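Putative phophotriesterase (PDB 3RHG) binds two divalent metal ions, zinc in this crystal, and is probably a hydrolase acting on ester bonds, as a member of the phosphotriesterase family. Local coordinates at residues A[19-31]-A[288-300]. Numbering follows the deposited sequence. Where two conformers were deposited one is given.
Sequences LTLPHEHLFNDLS and QIVLSHDVFLKQM. With ZN (zinc ion), chain B; BEZ (benzoic acid), chain D.
Glu-24 OE2 takes three hydrogen bonds from segment 288-300: Ser-292 OG at 2.7 Å, His-293 N and His-293 ND1. The backbone N-H arrives on the syn side, 24° out of the carboxylate plane, whereas the hydroxyl and the ring nitrogen come from above that plane. Val-295 N meets Glu-24 OE1 nearly along its C-O axis at 3.0 Å; with four bonds shared between its two oxygens, the carboxylate has little freedom to rotate. A bend at chi2 (-66°) brings it to these donors. The other ring nitrogen, His-293 NE2, is hydrogen-bonded to Val-312. Ser-292 OG also accepts from His-23 N, which links the first metal ligand to this network.

Beside it, His-23 NE2, His-25 NE2 and Asp-294 OD1 bind one zinc ion at 2.0 to 2.4 Å. OD1 lies at the edge of both imidazoles, near their planes; with CG anti to the backbone N, the aspartate runs alongside them. Glu-166 also binds this zinc, while Asn-197 and Thr-96 hydrogen-bond ND1 of His-23 and His-25 respectively. This is the HxH motif and terminal aspartate of the amidohydrolase metal centre.

Packing is looser toward the pocket, where Phe-296, the one partly exposed residue among those that touch, lines the benzoic acid site. Asn-28 ND2 donates to Phe-296 O in a nearly straight bond (173°). Leu-30 CD1 meets the edge of the Phe-296 ring, 3.9 Å from Phe-296 CD1, and lies 4.5 Å from Leu-297 CD2. At the other end, a water within hydrogen-bonding distance of both Thr-20 O and Leu-291 O bridges the strands. The contact thus joins strands 19-24 and 289-291, first and last of the eight-stranded TIM-type barrel, with Pro-22 and Val-290 against strand 249-252 and Leu-21 against helix 74-86.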
loop_
_atom_site.group_PDB
_atom_site.type_symbol
_atom_site.label_atom_id
_atom_site.label_comp_id
_atom_site.label_asym_id
_atom_site.label_seq_id
_atom_site.Cartn_x
_atom_site.Cartn_y
_atom_site.Cartn_z
ATOM N N LEU A 19 -0.206 5.579 26.218
ATOM C CA LEU A 19 -0.008 5.431 24.783
ATOM C C LEU A 19 -0.534 6.679 24.090
ATOM O O LEU A 19 -1.726 7.020 24.218
ATOM C CB LEU A 19 -0.734 4.181 24.284
ATOM C CG LEU A 19 -0.725 3.842 22.792
ATOM C CD1 LEU A 19 0.709 3.694 22.282
ATOM C CD2 LEU A 19 -1.543 2.565 22.546
ATOM N N THR A 20 0.356 7.346 23.351
ATOM C CA THR A 20 0.094 8.683 22.824
ATOM C C THR A 20 0.441 8.737 21.339
ATOM O O THR A 20 1.482 8.231 20.912
ATOM C CB THR A 20 0.972 9.711 23.557
ATOM O OG1 THR A 20 0.592 9.746 24.939
ATOM C CG2 THR A 20 0.759 11.131 22.987
ATOM N N LEU A 21 -0.417 9.395 20.565
ATOM C CA LEU A 21 -0.157 9.672 19.137
ATOM C C LEU A 21 0.039 11.178 19.005
ATOM O O LEU A 21 -0.902 11.956 19.203
ATOM C CB LEU A 21 -1.338 9.230 18.289
ATOM C CG LEU A 21 -1.610 7.722 18.243
ATOM C CD1 LEU A 21 -2.951 7.443 17.491
ATOM C CD2 LEU A 21 -0.436 7.024 17.575
ATOM N N PRO A 22 1.264 11.596 18.682
ATOM C CA PRO A 22 1.625 13.029 18.722
ATOM C C PRO A 22 1.285 13.843 17.485
ATOM O O PRO A 22 1.474 15.072 17.494
ATOM C CB PRO A 22 3.154 12.996 18.937
ATOM C CG PRO A 22 3.569 11.724 18.215
ATOM C CD PRO A 22 2.438 10.727 18.492
ATOM N N HIS A 23 0.840 13.200 16.410
ATOM C CA HIS A 23 0.524 14.006 15.216
ATOM C C HIS A 23 -0.602 13.369 14.404
ATOM O O HIS A 23 -0.355 12.457 13.604
ATOM C CB HIS A 23 1.750 14.221 14.306
ATOM C CG HIS A 23 1.481 15.142 13.139
ATOM N ND1 HIS A 23 2.082 16.378 12.997
ATOM C CD2 HIS A 23 0.662 14.999 12.065
ATOM C CE1 HIS A 23 1.653 16.955 11.883
ATOM N NE2 HIS A 23 0.784 16.142 11.297
ATOM N N GLU A 24 -1.825 13.854 14.618
ATOM C CA GLU A 24 -3.008 13.327 13.926
ATOM C C GLU A 24 -3.905 14.503 13.585
ATOM O O GLU A 24 -3.671 15.609 14.066
ATOM C CB GLU A 24 -3.769 12.341 14.851
ATOM C CG GLU A 24 -2.916 11.204 15.363
ATOM C CD GLU A 24 -2.462 10.277 14.264
ATOM O OE1 GLU A 24 -3.054 10.279 13.143
ATOM O OE2 GLU A 24 -1.493 9.535 14.515
ATOM N N HIS A 25 -4.923 14.269 12.765
ATOM C CA HIS A 25 -5.981 15.259 12.596
ATOM C C HIS A 25 -7.311 14.615 12.866
ATOM O O HIS A 25 -7.705 13.712 12.147
ATOM C CB HIS A 25 -5.929 15.917 11.209
ATOM C CG HIS A 25 -4.593 16.526 10.930
ATOM N ND1 HIS A 25 -4.276 17.813 11.300
ATOM C CD2 HIS A 25 -3.456 15.988 10.422
ATOM C CE1 HIS A 25 -3.019 18.067 10.985
ATOM N NE2 HIS A 25 -2.498 16.978 10.442
ATOM N N LEU A 26 -7.966 15.038 13.943
ATOM C CA LEU A 26 -9.321 14.558 14.228
ATOM C C LEU A 26 -10.348 15.306 13.390
ATOM O O LEU A 26 -11.200 14.678 12.766
ATOM C CB LEU A 26 -9.671 14.683 15.716
ATOM C CG LEU A 26 -9.074 13.563 16.584
ATOM C CD1 LEU A 26 -7.541 13.582 16.490
ATOM C CD2 LEU A 26 -9.552 13.660 18.045
ATOM N N PHE A 27 -10.256 16.638 13.404
ATOM C CA PHE A 27 -11.160 17.511 12.655
ATOM C C PHE A 27 -10.338 18.483 11.821
ATOM O O PHE A 27 -9.549 19.287 12.345
ATOM C CB PHE A 27 -12.111 18.253 13.602
ATOM C CG PHE A 27 -12.934 17.322 14.456
ATOM C CD1 PHE A 27 -14.043 16.668 13.914
ATOM C CD2 PHE A 27 -12.596 17.075 15.786
ATOM C CE1 PHE A 27 -14.792 15.784 14.664
ATOM C CE2 PHE A 27 -13.345 16.188 16.549
ATOM C CZ PHE A 27 -14.444 15.537 15.992
ATOM N N ASN A 28 -10.490 18.357 10.507
ATOM C CA ASN A 28 -9.841 19.232 9.564
ATOM C C ASN A 28 -10.719 19.298 8.329
ATOM O O ASN A 28 -11.586 18.446 8.128
ATOM C CB ASN A 28 -8.406 18.764 9.243
ATOM C CG ASN A 28 -8.362 17.432 8.479
ATOM O OD1 ASN A 28 -9.120 16.501 8.762
ATOM N ND2 ASN A 28 -7.470 17.347 7.504
ATOM N N ASP A 29 -10.515 20.316 7.509
ATOM C CA ASP A 29 -11.398 20.539 6.375
ATOM C C ASP A 29 -10.489 21.117 5.311
ATOM O O ASP A 29 -9.903 22.183 5.515
ATOM C CB ASP A 29 -12.498 21.542 6.767
ATOM C CG ASP A 29 -13.547 21.740 5.666
ATOM O OD1 ASP A 29 -13.342 21.263 4.532
ATOM O OD2 ASP A 29 -14.577 22.391 5.935
ATOM N N LEU A 30 -10.331 20.394 4.206
ATOM C CA LEU A 30 -9.514 20.865 3.090
ATOM C C LEU A 30 -10.391 21.223 1.894
ATOM O O LEU A 30 -9.959 21.150 0.735
ATOM C CB LEU A 30 -8.486 19.803 2.705
ATOM C CG LEU A 30 -7.638 19.349 3.894
ATOM C CD1 LEU A 30 -6.766 18.176 3.512
ATOM C CD2 LEU A 30 -6.801 20.505 4.459
ATOM N N SER A 31 -11.624 21.617 2.180
ATOM C CA SER A 31 -12.617 21.931 1.142
ATOM C C SER A 31 -12.254 23.061 0.203
ATOM O O SER A 31 -12.820 23.159 -0.887
ATOM C CB SER A 31 -13.950 22.277 1.791
ATOM O OG SER A 31 -14.578 21.117 2.270
ATOM N N GLN A 288 14.968 9.893 20.559
ATOM C CA GLN A 288 14.697 11.140 19.843
ATOM C C GLN A 288 13.694 10.934 18.727
ATOM O O GLN A 288 13.566 11.786 17.855
ATOM C CB GLN A 288 15.976 11.763 19.248
ATOM C CG GLN A 288 16.786 12.541 20.230
ATOM C CD GLN A 288 18.067 13.062 19.637
ATOM O OE1 GLN A 288 19.143 12.461 19.840
ATOM N NE2 GLN A 288 17.971 14.166 18.847
ATOM N N ILE A 289 12.966 9.827 18.760
ATOM C CA ILE A 289 12.052 9.486 17.677
ATOM C C ILE A 289 10.621 9.426 18.192
ATOM O O ILE A 289 10.375 8.893 19.270
ATOM C CB ILE A 289 12.398 8.101 17.095
ATOM C CG1 ILE A 289 13.788 8.137 16.446
ATOM C CG2 ILE A 289 11.323 7.649 16.086
ATOM C CD1 ILE A 289 14.314 6.759 16.070
ATOM N N VAL A 290 9.677 10.017 17.451
ATOM C CA VAL A 290 8.255 9.792 17.740
ATOM C C VAL A 290 7.550 9.294 16.476
ATOM O O VAL A 290 8.062 9.494 15.355
ATOM C CB VAL A 290 7.554 11.020 18.359
ATOM C CG1 VAL A 290 8.012 11.232 19.799
ATOM C CG2 VAL A 290 7.812 12.269 17.492
ATOM N N LEU A 291 6.381 8.679 16.664
ATOM C CA LEU A 291 5.673 7.929 15.612
ATOM C C LEU A 291 4.210 8.310 15.584
ATOM O O LEU A 291 3.595 8.465 16.632
ATOM C CB LEU A 291 5.703 6.434 15.941
ATOM C CG LEU A 291 7.080 5.823 16.202
ATOM C CD1 LEU A 291 6.947 4.352 16.592
ATOM C CD2 LEU A 291 8.041 5.976 15.026
ATOM N N SER A 292 3.625 8.462 14.391
ATOM C CA SER A 292 2.195 8.730 14.322
ATOM C C SER A 292 1.688 8.370 12.909
ATOM O O SER A 292 2.474 7.876 12.076
ATOM C CB SER A 292 1.908 10.206 14.687
ATOM O OG SER A 292 0.816 10.322 15.608
ATOM N N HIS A 293 0.390 8.588 12.654
ATOM C CA HIS A 293 -0.255 8.206 11.385
ATOM C C HIS A 293 -0.551 9.401 10.471
ATOM O O HIS A 293 -0.725 9.224 9.269
ATOM C CB HIS A 293 -1.630 7.561 11.661
ATOM C CG HIS A 293 -1.601 6.415 12.622
ATOM N ND1 HIS A 293 -1.729 6.596 13.985
ATOM C CD2 HIS A 293 -1.502 5.073 12.422
ATOM C CE1 HIS A 293 -1.704 5.414 14.588
ATOM N NE2 HIS A 293 -1.570 4.473 13.665
ATOM N N ASP A 294 -0.698 10.591 11.057
ATOM C CA ASP A 294 -1.152 11.764 10.295
ATOM C C ASP A 294 -2.456 11.519 9.566
ATOM O O ASP A 294 -2.599 11.932 8.413
ATOM C CB ASP A 294 -0.068 12.277 9.319
ATOM C CG ASP A 294 -0.332 13.695 8.855
ATOM O OD1 ASP A 294 -1.020 14.442 9.600
ATOM O OD2 ASP A 294 0.130 14.076 7.733
ATOM N N VAL A 295 -3.413 10.860 10.215
ATOM C CA VAL A 295 -4.753 10.743 9.627
ATOM C C VAL A 295 -5.231 12.153 9.275
ATOM O O VAL A 295 -5.262 13.026 10.138
ATOM C CB VAL A 295 -5.755 10.058 10.580
ATOM C CG1 VAL A 295 -7.198 10.187 10.043
ATOM C CG2 VAL A 295 -5.375 8.590 10.766
ATOM N N PHE A 296 -5.595 12.386 8.012
ATOM C CA PHE A 296 -6.034 13.718 7.620
ATOM C C PHE A 296 -7.003 13.685 6.451
ATOM O O PHE A 296 -7.437 14.741 5.982
ATOM C CB PHE A 296 -4.839 14.646 7.323
ATOM C CG PHE A 296 -4.216 14.474 5.942
ATOM C CD1 PHE A 296 -4.471 15.411 4.939
ATOM C CD2 PHE A 296 -3.333 13.416 5.667
ATOM C CE1 PHE A 296 -3.897 15.284 3.654
ATOM C CE2 PHE A 296 -2.738 13.267 4.394
ATOM C CZ PHE A 296 -3.004 14.213 3.395
ATOM N N LEU A 297 -7.337 12.468 6.010
ATOM C CA LEU A 297 -8.245 12.205 4.894
ATOM C C LEU A 297 -9.188 11.098 5.306
ATOM O O LEU A 297 -8.796 10.213 6.071
ATOM C CB LEU A 297 -7.462 11.747 3.657
ATOM C CG LEU A 297 -6.475 12.727 3.017
ATOM C CD1 LEU A 297 -5.509 12.017 2.051
ATOM C CD2 LEU A 297 -7.220 13.911 2.298
ATOM N N LYS A 298 -10.420 11.117 4.803
ATOM C CA LYS A 298 -11.362 10.085 5.199
ATOM C C LYS A 298 -10.886 8.703 4.759
ATOM O O LYS A 298 -11.224 7.701 5.387
ATOM C CB LYS A 298 -12.782 10.380 4.669
ATOM C CG LYS A 298 -13.426 11.628 5.275
ATOM C CD LYS A 298 -14.907 11.676 4.954
ATOM C CE LYS A 298 -15.529 12.964 5.448
ATOM N NZ LYS A 298 -16.996 13.022 5.138
ATOM N N GLN A 299 -10.125 8.641 3.663
ATOM C CA GLN A 299 -9.674 7.352 3.154
ATOM C C GLN A 299 -8.724 6.658 4.134
ATOM O O GLN A 299 -8.499 5.445 4.033
ATOM C CB GLN A 299 -8.972 7.505 1.806
ATOM C CG GLN A 299 -7.572 8.048 1.926
ATOM C CD GLN A 299 -7.004 8.374 0.559
ATOM O OE1 GLN A 299 -7.270 9.441 0.004
ATOM N NE2 GLN A 299 -6.228 7.446 0.001
ATOM N N MET A 300 -8.176 7.410 5.086
ATOM C CA MET A 300 -7.255 6.800 6.037
ATOM C C MET A 300 -7.951 6.079 7.192
ATOM O O MET A 300 -7.324 5.296 7.926
ATOM C CB MET A 300 -6.268 7.830 6.572
ATOM C CG MET A 300 -5.442 8.451 5.463
ATOM S SD MET A 300 -4.313 9.734 6.001
ATOM C CE MET A 300 -3.178 8.803 7.074
HETATM ZN ZN ZN B . -0.595 16.740 9.892
HETATM C C BEZ D . 2.519 16.922 2.127
HETATM O O1 BEZ D . 3.428 17.693 2.500
HETATM O O2 BEZ D . 1.952 17.117 1.026
HETATM C C1 BEZ D . 2.099 15.767 2.980
HETATM C C2 BEZ D . 2.607 15.607 4.272
HETATM C C3 BEZ D . 2.190 14.531 5.054
HETATM C C4 BEZ D . 1.288 13.607 4.543
HETATM C C5 BEZ D . 0.796 13.764 3.251
HETATM C C6 BEZ D . 1.192 14.843 2.465
HETATM O O HOH W 1 3.170 7.196 19.042
#